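Transcription regulator (Haloarcula marismortui ATCC 43049, PDB 3CRJ) probably binds regulatory DNA through an N-terminal helix-turn-helix and acts as a TetR-family transcriptional repressor. Local coordinates at residues K99-P104 with E182-R187. Residues are numbered along the deposited sequence; the frame is centred on the assembly and turned at random.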
# COMPACT_ATOMS: atom_id res chain seq x y z
N LYS A 99 -7.43 -14.12 -7.23
CA LYS A 99 -6.49 -14.41 -8.34
C LYS A 99 -5.03 -14.03 -8.05
O LYS A 99 -4.14 -14.83 -8.35
CB LYS A 99 -6.94 -13.77 -9.66
CG LYS A 99 -8.34 -14.16 -10.13
CD LYS A 99 -8.45 -15.66 -10.50
CE LYS A 99 -9.80 -16.00 -11.19
NZ LYS A 99 -11.01 -15.38 -10.57
N PRO A 100 -4.77 -12.81 -7.48
CA PRO A 100 -3.39 -12.36 -7.24
C PRO A 100 -2.66 -13.11 -6.12
O PRO A 100 -1.47 -12.81 -5.85
CB PRO A 100 -3.53 -10.88 -6.87
CG PRO A 100 -4.92 -10.52 -7.25
CD PRO A 100 -5.72 -11.77 -7.06
N GLN A 101 -3.34 -14.07 -5.49
CA GLN A 101 -2.70 -14.97 -4.52
C GLN A 101 -1.74 -15.95 -5.21
O GLN A 101 -1.23 -16.86 -4.54
CB GLN A 101 -3.73 -15.68 -3.62
CG GLN A 101 -4.30 -14.75 -2.51
CD GLN A 101 -5.61 -15.23 -1.87
OE1 GLN A 101 -5.67 -16.32 -1.29
NE2 GLN A 101 -6.64 -14.40 -1.93
N GLU A 102 -1.48 -15.74 -6.52
CA GLU A 102 -0.40 -16.43 -7.30
C GLU A 102 0.61 -15.54 -8.11
O GLU A 102 1.26 -16.03 -9.05
CB GLU A 102 -0.98 -17.51 -8.22
CG GLU A 102 -1.62 -18.67 -7.49
CD GLU A 102 -2.86 -18.25 -6.73
OE1 GLU A 102 -3.63 -17.42 -7.26
OE2 GLU A 102 -3.05 -18.72 -5.59
N ASN A 103 0.74 -14.25 -7.77
CA ASN A 103 1.75 -13.38 -8.38
C ASN A 103 2.74 -12.71 -7.37
O ASN A 103 3.37 -11.69 -7.67
CB ASN A 103 1.10 -12.37 -9.35
CG ASN A 103 0.83 -10.99 -8.70
OD1 ASN A 103 0.26 -10.88 -7.61
ND2 ASN A 103 1.24 -9.93 -9.39
N PRO A 104 2.93 -13.33 -6.20
CA PRO A 104 3.64 -12.62 -5.15
C PRO A 104 5.00 -11.99 -5.53
O PRO A 104 5.42 -11.01 -4.91
CB PRO A 104 3.84 -13.70 -4.07
CG PRO A 104 2.76 -14.69 -4.34
CD PRO A 104 2.56 -14.70 -5.81
N GLU A 182 -2.96 -12.16 3.54
CA GLU A 182 -3.44 -10.81 3.67
C GLU A 182 -4.53 -10.46 2.67
O GLU A 182 -5.45 -9.67 2.97
CB GLU A 182 -2.30 -9.83 3.46
CG GLU A 182 -1.25 -9.89 4.52
CD GLU A 182 -1.67 -9.28 5.83
OE1 GLU A 182 -1.09 -9.68 6.86
OE2 GLU A 182 -2.55 -8.39 5.84
N LEU A 183 -4.43 -11.03 1.48
CA LEU A 183 -5.45 -10.84 0.48
C LEU A 183 -6.67 -11.66 0.86
O LEU A 183 -7.81 -11.24 0.61
CB LEU A 183 -4.92 -11.23 -0.90
CG LEU A 183 -3.58 -10.66 -1.37
CD1 LEU A 183 -3.01 -11.46 -2.54
CD2 LEU A 183 -3.72 -9.21 -1.74
N GLU A 184 -6.45 -12.83 1.44
CA GLU A 184 -7.55 -13.73 1.73
C GLU A 184 -8.40 -13.13 2.86
O GLU A 184 -9.64 -13.13 2.78
CB GLU A 184 -7.06 -15.15 2.03
CG GLU A 184 -8.14 -16.20 2.31
CD GLU A 184 -9.02 -16.54 1.07
OE1 GLU A 184 -10.02 -15.82 0.79
OE2 GLU A 184 -8.73 -17.58 0.40
N THR A 185 -7.74 -12.54 3.86
CA THR A 185 -8.50 -11.83 4.90
C THR A 185 -9.17 -10.57 4.34
O THR A 185 -10.34 -10.27 4.68
CB THR A 185 -7.67 -11.44 6.15
OG1 THR A 185 -7.05 -10.18 5.91
CG2 THR A 185 -6.61 -12.50 6.54
N ALA A 186 -8.45 -9.83 3.50
CA ALA A 186 -9.03 -8.64 2.84
C ALA A 186 -10.25 -8.97 1.97
O ALA A 186 -11.20 -8.19 1.91
CB ALA A 186 -8.00 -7.87 2.04
N ARG A 187 -10.22 -10.12 1.32
CA ARG A 187 -11.38 -10.59 0.58
C ARG A 187 -12.57 -10.64 1.50
O ARG A 187 -13.66 -10.22 1.10
CB ARG A 187 -11.11 -11.96 -0.06
CG ARG A 187 -12.20 -12.44 -1.00
CD ARG A 187 -12.66 -11.29 -1.96
NE ARG A 187 -13.87 -11.63 -2.73
CZ ARG A 187 -15.12 -11.39 -2.33
NH1 ARG A 187 -15.36 -10.81 -1.16
NH2 ARG A 187 -16.14 -11.74 -3.11
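Gln101 lies along Leu183 and crosses Glu184, and illustrates how a long polar side chain can join a loop to a helix by van der Waals contact along its length, with no hydrogen bond passing between 99-104 and 182-187. CG of Gln101 stands beside its own backbone N, anti to the carbonyl carbon (chi1 -76°), and the chain beyond it is extended, which carries the amide past the base of Leu183. The two side chains run alongside each other in opposite directions: CG of Gln101 is 3.5 Å from CD1 of Leu183, while NE2 of Gln101 has come to 3.8 Å from CB of Leu183. The same CD1 methyl of Leu183 also comes to 4.4 Å from CB of Pro100, the residue preceding Gln101.

At its far end Gln101 crosses Glu184 at about a right angle, the amide and carboxylate planes being 84° apart. OE1 of Gln101 is 3.8 Å from CB of Glu184 and 3.7 Å from OE2 of Glu184, a meeting of two acceptors. The amide's hydrogen bond is made instead by NE2, to the carbonyl O of Leu97, which ties the side chain back to the end of helix 85-97. An alanine at Gln101 is likely to leave Leu97 O without this donor and the flank of Leu183 with a gap beside it.

The contact belongs to the all-helical C-terminal domain, where the loop between helices 85-97 and 104-115 rests on the first turn of helix 181-198. Leu183 also packs on Ala170 and Ala174 of helix 156-176, and Arg187 is salt-bridged to Asp94 of helix 85-97.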